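Long-range contacts in putative hydrolase (Burkholderia cenocepacia, PDB 4X00), which is probably a hydrolase of the alpha/beta hydrolase fold, perhaps an aryl esterase, though its natural substrate is not established: residues A25-G30 and L64-L69; Y135-I140 and A228-V233; S82-G87 and W198-A203. All blocks are in the same frame, centred on the assembly; numbering follows the deposited sequence.

Contact 1. Residues A25-G30 and L64-L69; sequences AVQEAG and LITYDL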
loop_
_atom_site.group_PDB
_atom_site.type_symbol
_atom_site.label_atom_id
_atom_site.label_comp_id
_atom_site.label_asym_id
_atom_site.label_seq_id
_atom_site.Cartn_x
_atom_site.Cartn_y
_atom_site.Cartn_z
ATOM N N ALA A 25 -9.529 -3.561 10.686
ATOM C CA ALA A 25 -10.734 -2.859 10.249
ATOM C C ALA A 25 -10.814 -2.938 8.728
ATOM O O ALA A 25 -9.906 -2.475 8.045
ATOM C CB ALA A 25 -10.694 -1.412 10.709
ATOM N N VAL A 26 -11.885 -3.540 8.220
ATOM C CA VAL A 26 -12.063 -3.815 6.801
ATOM C C VAL A 26 -13.315 -3.113 6.278
ATOM O O VAL A 26 -14.322 -2.961 6.995
ATOM C CB VAL A 26 -12.173 -5.330 6.562
ATOM C CG1 VAL A 26 -12.271 -5.629 5.089
ATOM C CG2 VAL A 26 -10.974 -6.045 7.190
ATOM N N GLN A 27 -13.242 -2.646 5.037
ATOM C CA GLN A 27 -14.396 -2.005 4.384
ATOM C C GLN A 27 -14.624 -2.582 2.992
ATOM O O GLN A 27 -13.684 -3.071 2.361
ATOM C CB GLN A 27 -14.205 -0.493 4.266
ATOM C CG GLN A 27 -13.719 0.213 5.515
ATOM C CD GLN A 27 -12.278 -0.099 5.861
ATOM O OE1 GLN A 27 -11.416 -0.215 4.999
ATOM N NE2 GLN A 27 -12.006 -0.231 7.147
ATOM N N GLU A 28 -15.867 -2.518 2.528
ATOM C CA GLU A 28 -16.171 -2.935 1.170
ATOM C C GLU A 28 -17.087 -1.975 0.474
ATOM O O GLU A 28 -17.980 -1.381 1.088
ATOM C CB GLU A 28 -16.846 -4.296 1.139
ATOM C CG GLU A 28 -15.945 -5.414 1.206
ATOM C CD GLU A 28 -16.693 -6.694 0.917
ATOM O OE1 GLU A 28 -17.451 -6.792 -0.093
ATOM O OE2 GLU A 28 -16.545 -7.591 1.746
ATOM N N ALA A 29 -16.889 -1.869 -0.831
ATOM C CA ALA A 29 -17.754 -1.058 -1.669
ATOM C C ALA A 29 -17.883 -1.778 -2.988
ATOM O O ALA A 29 -17.354 -2.866 -3.155
ATOM C CB ALA A 29 -17.179 0.347 -1.870
ATOM N N GLY A 30 -18.595 -1.176 -3.933
ATOM C CA GLY A 30 -18.781 -1.814 -5.223
ATOM C C GLY A 30 -19.759 -2.967 -5.164
ATOM O O GLY A 30 -20.668 -3.001 -4.349
ATOM N N LEU A 64 -14.825 -3.977 -4.158
ATOM C CA LEU A 64 -13.726 -3.089 -3.762
ATOM C C LEU A 64 -13.469 -3.200 -2.268
ATOM O O LEU A 64 -14.255 -2.707 -1.462
ATOM C CB LEU A 64 -14.056 -1.641 -4.147
ATOM C CG LEU A 64 -14.380 -1.410 -5.636
ATOM C CD1 LEU A 64 -14.871 0.035 -5.840
ATOM C CD2 LEU A 64 -13.159 -1.664 -6.499
ATOM N N ILE A 65 -12.368 -3.841 -1.917
ATOM C CA ILE A 65 -12.074 -4.126 -0.510
ATOM C C ILE A 65 -10.906 -3.263 -0.046
ATOM O O ILE A 65 -9.849 -3.250 -0.685
ATOM C CB ILE A 65 -11.720 -5.609 -0.329
ATOM C CG1 ILE A 65 -12.912 -6.490 -0.734
ATOM C CG2 ILE A 65 -11.251 -5.885 1.118
ATOM C CD1 ILE A 65 -12.521 -7.956 -0.973
ATOM N N THR A 66 -11.073 -2.579 1.086
ATOM C CA THR A 66 -9.977 -1.842 1.688
ATOM C C THR A 66 -9.820 -2.313 3.138
ATOM O O THR A 66 -10.720 -2.944 3.692
ATOM C CB THR A 66 -10.223 -0.314 1.670
ATOM O OG1 THR A 66 -11.486 -0.017 2.280
ATOM C CG2 THR A 66 -10.222 0.257 0.262
ATOM N N TYR A 67 -8.689 -1.994 3.756
ATOM C CA TYR A 67 -8.529 -2.236 5.181
ATOM C C TYR A 67 -7.443 -1.338 5.722
ATOM O O TYR A 67 -6.639 -0.764 4.968
ATOM C CB TYR A 67 -8.193 -3.706 5.476
ATOM C CG TYR A 67 -6.853 -4.221 5.021
ATOM C CD1 TYR A 67 -6.642 -4.563 3.687
ATOM C CD2 TYR A 67 -5.812 -4.417 5.925
ATOM C CE1 TYR A 67 -5.433 -5.097 3.264
ATOM C CE2 TYR A 67 -4.600 -4.950 5.535
ATOM C CZ TYR A 67 -4.419 -5.318 4.185
ATOM O OH TYR A 67 -3.223 -5.853 3.778
ATOM N N ASP A 68 -7.407 -1.193 7.049
ATOM C CA ASP A 68 -6.336 -0.458 7.700
ATOM C C ASP A 68 -5.233 -1.444 8.080
ATOM O O ASP A 68 -5.487 -2.497 8.697
ATOM C CB ASP A 68 -6.826 0.265 8.959
ATOM C CG ASP A 68 -7.868 1.331 8.672
ATOM O OD1 ASP A 68 -7.991 1.794 7.512
ATOM O OD2 ASP A 68 -8.598 1.695 9.614
ATOM N N LEU A 69 -4.000 -1.138 7.695
ATOM C CA LEU A 69 -2.839 -1.938 8.140
ATOM C C LEU A 69 -2.737 -1.983 9.659
ATOM O O LEU A 69 -3.180 -1.051 10.363
ATOM C CB LEU A 69 -1.529 -1.345 7.604
ATOM C CG LEU A 69 -1.332 -1.355 6.081
ATOM C CD1 LEU A 69 -0.035 -0.598 5.767
ATOM C CD2 LEU A 69 -1.298 -2.790 5.573
#
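A25 opens the pairing with its backbone: its carbonyl oxygen accepts the N-H of D68, 3.0 Å from D68 N to A25 O, while its small CB lies against the D68 carboxylate, whose OD2 is taken up by L74 N and R47. V26 sits across from Y67 in a non-hydrogen-bonded pair. Its two methyls divide the work: CG1, trans to the backbone N (chi1 -176°), runs alongside I65 and lies 4.1 Å from I65 CG2, whereas CG2 rests on Y67 CB. A beta-branched residue suits this face, which packs against I97 of helix 87-100. Q27 and T66 then form a hydrogen-bonded pair with two nearly straight backbone bonds, and a third bond joins their side chains. The Q27 chain folds back at chi2 (70°) and crosses T66 at about a right angle, so that T66 OG1 gives its proton to Q27 OE1 at 2.7 Å, in the amide plane and on a lone pair. A buried threonine hydroxyl and glutamine oxygen thus satisfy each other. The two strands, 23-30 and 63-67, are antiparallel neighbours near one margin of the alpha/beta hydrolase sheet, their short axes 4.6 Å apart; 63-67 is the first of the parallel strands, followed across the sheet by 36-40. E28 follows with its aliphatic part laid along I65, CG to I65 CG1 being 3.8 Å, while its carboxylate goes on to Y14 and R63. A29 is bonded both ways with L64, A29 N to L64 O at 2.8 Å and L64 N to A29 O at 2.9 Å, and its methyl is small enough to sit beside L64 CB. At G30 the backbone takes a positive phi of 74°, a conformation glycine adopts easily, and G30 N passes near L64 CD1.

Contact 2. Residues Y135-I140 and A228-V233; sequences YVDGVI and AQDALV. With EDO (1,2-ethanediol), chain G.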
loop_
_atom_site.group_PDB
_atom_site.type_symbol
_atom_site.label_atom_id
_atom_site.label_comp_id
_atom_site.label_asym_id
_atom_site.label_seq_id
_atom_site.Cartn_x
_atom_site.Cartn_y
_atom_site.Cartn_z
ATOM N N TYR A 135 1.730 -2.618 -7.974
ATOM C CA TYR A 135 2.546 -1.894 -7.001
ATOM C C TYR A 135 2.431 -0.428 -7.371
ATOM O O TYR A 135 2.842 -0.035 -8.467
ATOM C CB TYR A 135 4.009 -2.302 -7.045
ATOM C CG TYR A 135 4.337 -3.621 -6.393
ATOM C CD1 TYR A 135 3.710 -4.821 -6.771
ATOM C CD2 TYR A 135 5.339 -3.697 -5.416
ATOM C CE1 TYR A 135 4.039 -6.031 -6.156
ATOM C CE2 TYR A 135 5.659 -4.911 -4.814
ATOM C CZ TYR A 135 5.014 -6.061 -5.184
ATOM O OH TYR A 135 5.350 -7.240 -4.586
ATOM N N VAL A 136 1.861 0.371 -6.491
ATOM C CA VAL A 136 1.703 1.786 -6.757
ATOM C C VAL A 136 2.743 2.541 -5.951
ATOM O O VAL A 136 2.640 2.629 -4.719
ATOM C CB VAL A 136 0.308 2.259 -6.391
ATOM C CG1 VAL A 136 0.155 3.718 -6.875
ATOM C CG2 VAL A 136 -0.750 1.298 -6.953
ATOM N N ASP A 137 3.781 3.041 -6.615
ATOM C CA ASP A 137 4.900 3.645 -5.882
ATOM C C ASP A 137 5.328 2.736 -4.748
ATOM O O ASP A 137 5.631 3.179 -3.636
ATOM C CB ASP A 137 4.528 5.050 -5.404
ATOM C CG ASP A 137 4.440 5.995 -6.576
ATOM O OD1 ASP A 137 3.389 5.942 -7.245
ATOM O OD2 ASP A 137 5.446 6.686 -6.913
ATOM N N GLY A 138 5.355 1.443 -5.045
ATOM C CA GLY A 138 5.663 0.447 -4.047
ATOM C C GLY A 138 7.091 0.462 -3.564
ATOM O O GLY A 138 8.063 0.689 -4.325
ATOM N N VAL A 139 7.238 0.223 -2.263
ATOM C CA VAL A 139 8.540 -0.164 -1.776
ATOM C C VAL A 139 8.902 -1.494 -2.409
ATOM O O VAL A 139 8.093 -2.423 -2.381
ATOM C CB VAL A 139 8.558 -0.271 -0.241
ATOM C CG1 VAL A 139 9.874 -0.969 0.237
ATOM C CG2 VAL A 139 8.426 1.121 0.365
ATOM N N ILE A 140 10.106 -1.576 -2.973
ATOM C CA ILE A 140 10.646 -2.830 -3.489
ATOM C C ILE A 140 11.601 -3.329 -2.409
ATOM O O ILE A 140 11.288 -4.279 -1.688
ATOM C CB ILE A 140 11.324 -2.650 -4.865
ATOM C CG1 ILE A 140 10.304 -2.085 -5.875
ATOM C CG2 ILE A 140 11.914 -3.976 -5.336
ATOM C CD1 ILE A 140 9.001 -2.927 -6.025
ATOM N N ALA A 228 6.758 9.830 -11.448
ATOM C CA ALA A 228 8.162 10.079 -11.766
ATOM C C ALA A 228 8.814 11.008 -10.750
ATOM O O ALA A 228 10.030 11.000 -10.587
ATOM C CB ALA A 228 8.315 10.665 -13.190
ATOM N N GLN A 229 7.999 11.838 -10.105
ATOM C CA GLN A 229 8.570 12.794 -9.158
ATOM C C GLN A 229 8.366 12.356 -7.707
ATOM O O GLN A 229 8.428 13.169 -6.788
ATOM C CB GLN A 229 7.986 14.186 -9.422
ATOM C CG GLN A 229 8.229 14.600 -10.884
ATOM C CD GLN A 229 7.830 16.023 -11.139
ATOM O OE1 GLN A 229 8.299 16.946 -10.454
ATOM N NE2 GLN A 229 6.978 16.232 -12.133
ATOM N N ASP A 230 8.182 11.057 -7.497
ATOM C CA ASP A 230 8.040 10.511 -6.148
ATOM C C ASP A 230 9.225 10.954 -5.275
ATOM O O ASP A 230 10.380 10.710 -5.582
ATOM C CB ASP A 230 7.940 8.984 -6.277
ATOM C CG ASP A 230 7.623 8.274 -4.964
ATOM O OD1 ASP A 230 7.953 8.819 -3.887
ATOM O OD2 ASP A 230 7.043 7.161 -4.997
ATOM N N ALA A 231 8.907 11.652 -4.194
ATOM C CA ALA A 231 9.907 12.225 -3.284
ATOM C C ALA A 231 10.262 11.296 -2.136
ATOM O O ALA A 231 11.056 11.679 -1.283
ATOM C CB ALA A 231 9.415 13.573 -2.748
ATOM N N LEU A 232 9.704 10.082 -2.131
ATOM C CA LEU A 232 9.951 9.161 -1.028
ATOM C C LEU A 232 10.567 7.875 -1.518
ATOM O O LEU A 232 11.542 7.395 -0.931
ATOM C CB LEU A 232 8.666 8.880 -0.249
ATOM C CG LEU A 232 8.200 10.071 0.591
ATOM C CD1 LEU A 232 6.784 9.851 1.068
ATOM C CD2 LEU A 232 9.128 10.328 1.807
ATOM N N VAL A 233 10.012 7.311 -2.586
ATOM C CA VAL A 233 10.576 6.103 -3.183
ATOM C C VAL A 233 11.202 6.514 -4.510
ATOM O O VAL A 233 10.554 7.229 -5.279
ATOM C CB VAL A 233 9.493 5.012 -3.389
ATOM C CG1 VAL A 233 10.058 3.834 -4.188
ATOM C CG2 VAL A 233 8.952 4.522 -2.026
HETATM C C1 EDO G . 13.421 10.041 -7.832
HETATM O O1 EDO G . 14.088 8.815 -8.122
HETATM C C2 EDO G . 12.019 10.053 -8.422
HETATM O O2 EDO G . 11.188 9.090 -7.795
#
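D137 overlaps D230 through one oxygen of each carboxylate, D137 OD2 lying 2.5 Å from D230 OD2. The two acids arrive from opposite directions with their planes turned 47° apart. Each of these oxygens has a further partner: D137 OD2 accepts from G227 N, and D230 OD2 is hydrogen-bonded to H259 ND1. The other oxygen of D230 is gripped by its own loop: with CG trans to the backbone N (chi1 -173°), OD1 takes L232 N at 2.8 Å, nearly along the C-O bond, and V233 N at 2.9 Å from well above the carboxylate plane. The first of these bonds makes an Asx turn, and the pair fixes the rotation of the carboxylate, a role for which the short aspartate side chain is well suited. Farther along both segments, past the acids, the contact turns apolar. V233 puts CG1 3.7 Å from G138 O, and CG2 beside D137 O and 4.2 Å from V139 CG2, the two valines crossing at about a right angle. An ethanediol, probably from the crystallisation liquor, is bonded through O2 to D230 O. The loop after strand 222-227 is the usual place of the acid in alpha/beta hydrolases, and the geometry is consistent with D230 being the acid of a Ser-His-Asp triad with H259 and S112.

Contact 3. Residues S82-G87 and W198-A203; sequences SSYTDG and WDMQRA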
loop_
_atom_site.group_PDB
_atom_site.type_symbol
_atom_site.label_atom_id
_atom_site.label_comp_id
_atom_site.label_asym_id
_atom_site.label_seq_id
_atom_site.Cartn_x
_atom_site.Cartn_y
_atom_site.Cartn_z
ATOM N N SER A 82 8.289 -6.245 17.868
ATOM C CA SER A 82 8.397 -7.494 17.118
ATOM C C SER A 82 7.078 -7.909 16.433
ATOM O O SER A 82 7.070 -8.782 15.567
ATOM C CB SER A 82 8.905 -8.595 18.041
ATOM O OG SER A 82 7.993 -8.816 19.103
ATOM N N SER A 83 5.973 -7.252 16.767
ATOM C CA SER A 83 4.733 -7.449 16.028
ATOM C C SER A 83 4.736 -6.730 14.675
ATOM O O SER A 83 3.846 -6.958 13.861
ATOM C CB SER A 83 3.549 -6.965 16.868
ATOM O OG SER A 83 3.344 -7.830 17.969
ATOM N N TYR A 84 5.747 -5.897 14.425
ATOM C CA TYR A 84 5.854 -5.152 13.169
ATOM C C TYR A 84 7.137 -5.472 12.382
ATOM O O TYR A 84 7.161 -5.334 11.160
ATOM C CB TYR A 84 5.817 -3.656 13.461
ATOM C CG TYR A 84 4.597 -3.187 14.205
ATOM C CD1 TYR A 84 3.373 -2.989 13.562
ATOM C CD2 TYR A 84 4.679 -2.935 15.565
ATOM C CE1 TYR A 84 2.273 -2.564 14.256
ATOM C CE2 TYR A 84 3.588 -2.511 16.268
ATOM C CZ TYR A 84 2.390 -2.308 15.618
ATOM O OH TYR A 84 1.282 -1.855 16.295
ATOM N N THR A 85 8.223 -5.822 13.065
ATOM C CA THR A 85 9.490 -5.987 12.358
ATOM C C THR A 85 9.498 -7.265 11.535
ATOM O O THR A 85 10.260 -7.371 10.577
ATOM C CB THR A 85 10.692 -5.986 13.322
ATOM O OG1 THR A 85 10.474 -6.951 14.366
ATOM C CG2 THR A 85 10.870 -4.598 13.945
ATOM N N ASP A 86 8.651 -8.230 11.893
ATOM C CA ASP A 86 8.535 -9.442 11.087
ATOM C C ASP A 86 7.560 -9.156 9.930
ATOM O O ASP A 86 6.339 -9.060 10.144
ATOM C CB ASP A 86 8.043 -10.620 11.930
ATOM C CG ASP A 86 7.908 -11.910 11.124
ATOM O OD1 ASP A 86 8.290 -11.923 9.933
ATOM O OD2 ASP A 86 7.444 -12.929 11.701
ATOM N N GLY A 87 8.086 -9.020 8.708
ATOM C CA GLY A 87 7.258 -8.779 7.535
ATOM C C GLY A 87 6.151 -9.808 7.360
ATOM O O GLY A 87 5.107 -9.498 6.793
ATOM N N TRP A 198 2.977 4.886 17.319
ATOM C CA TRP A 198 4.379 5.271 17.401
ATOM C C TRP A 198 5.273 4.029 17.535
ATOM O O TRP A 198 6.443 4.043 17.127
ATOM C CB TRP A 198 4.606 6.210 18.586
ATOM C CG TRP A 198 4.019 7.566 18.403
ATOM C CD1 TRP A 198 2.961 7.930 17.599
ATOM C CD2 TRP A 198 4.458 8.756 19.051
ATOM N NE1 TRP A 198 2.738 9.280 17.705
ATOM C CE2 TRP A 198 3.626 9.808 18.619
ATOM C CE3 TRP A 198 5.459 9.023 19.990
ATOM C CZ2 TRP A 198 3.822 11.126 19.037
ATOM C CZ3 TRP A 198 5.652 10.325 20.401
ATOM C CH2 TRP A 198 4.841 11.359 19.933
ATOM N N ASP A 199 4.725 2.941 18.087
ATOM C CA ASP A 199 5.497 1.690 18.172
ATOM C C ASP A 199 5.709 1.134 16.773
ATOM O O ASP A 199 6.794 0.698 16.420
ATOM C CB ASP A 199 4.766 0.663 19.042
ATOM C CG ASP A 199 4.523 1.165 20.457
ATOM O OD1 ASP A 199 5.521 1.556 21.084
ATOM O OD2 ASP A 199 3.353 1.200 20.919
ATOM N N MET A 200 4.646 1.152 15.979
ATOM C CA MET A 200 4.714 0.726 14.593
ATOM C C MET A 200 5.728 1.589 13.847
ATOM O O MET A 200 6.599 1.056 13.139
ATOM C CB MET A 200 3.331 0.818 13.957
ATOM C CG MET A 200 3.334 0.427 12.486
ATOM S SD MET A 200 3.810 1.772 11.353
ATOM C CE MET A 200 2.525 2.994 11.750
ATOM N N GLN A 201 5.657 2.918 14.029
ATOM C CA GLN A 201 6.523 3.784 13.233
ATOM C C GLN A 201 8.010 3.532 13.469
ATOM O O GLN A 201 8.820 3.564 12.543
ATOM C CB GLN A 201 6.250 5.256 13.522
ATOM C CG GLN A 201 4.925 5.776 13.030
ATOM C CD GLN A 201 4.812 7.223 13.420
ATOM O OE1 GLN A 201 4.282 7.546 14.466
ATOM N NE2 GLN A 201 5.422 8.106 12.625
ATOM N N ARG A 202 8.387 3.319 14.728
ATOM C CA ARG A 202 9.797 3.038 15.045
ATOM C C ARG A 202 10.240 1.682 14.505
ATOM O O ARG A 202 11.389 1.511 14.071
ATOM C CB ARG A 202 10.034 3.091 16.559
ATOM C CG ARG A 202 9.970 4.499 17.136
ATOM C CD ARG A 202 10.290 4.550 18.639
ATOM N NE ARG A 202 9.439 3.650 19.419
ATOM C CZ ARG A 202 8.362 4.009 20.120
ATOM N NH1 ARG A 202 7.973 5.276 20.201
ATOM N NH2 ARG A 202 7.680 3.081 20.774
ATOM N N ALA A 203 9.328 0.719 14.521
ATOM C CA ALA A 203 9.648 -0.641 14.117
ATOM C C ALA A 203 9.677 -0.864 12.597
ATOM O O ALA A 203 10.472 -1.679 12.083
ATOM C CB ALA A 203 8.649 -1.598 14.785
#
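Y84 lays one face of its ring over M200, joining the short, weakly bonded helical turn at about 82-85, which precedes helix 87-100 of the alpha/beta hydrolase fold, to helix 198-204 in the long helical insertion between strands 132-136 and 222-227. The close part of the contact is this CH-pi packing. M200 CB stands 3.7 Å from the centroid of the Y84 ring and 17° off its normal, and M200 CG also touches the ring, 3.6 Å from Y84 CD1. The methionine starts out trans to its backbone N (chi1 178°) and then bends at chi2 and chi3, so the CB and CG methylenes serve the ring while the remainder of the chain turns aside toward L43, H72 and W90. A flexible, unbranched residue is well suited to such a double task. Tyrosine suits the partner position because it offers a broad apolar face here and still carries a hydroxyl, bonded to P78 O, at its far end. At the root of the Y84 side chain, A203 has its CB directed toward the partner, and its smallness lets the backbones come near: A203 CB is 3.7 Å from Y84 CB.

Toward the outside the contact is looser. D199 comes near the ring obliquely, its backbone C 4.2 Å from Y84 CE2, and its carboxylate turns instead to R202 one helical turn on; this salt bridge, 2.7 Å from R202 NH2 to D199 OD1, lies on the more exposed flank of the helix. On the partly exposed T85 the methyl, CG2, rests 3.5 Å from A203 O.

From the N terminus, contact 1 comes first: residues 25-30 meet 64-69 across a loop of 33 residues that holds the parallel strand 36-40, and it is closed before the others open. Segment 82-87 soon follows strand 63-67 and opens contact 3, which must wait for 198-203. Within that long span 135-140 opens contact 2, which ends only at 228-233, after contact 3 has closed, so contacts 2 and 3 cross. Contacts 1 and 2 both reach the same sheet, on opposite sides of the chain's centre, 22 Å apart between centres. Contact 3 instead ties the approach to helix 87-100 to the helical region inserted after strand 132-136.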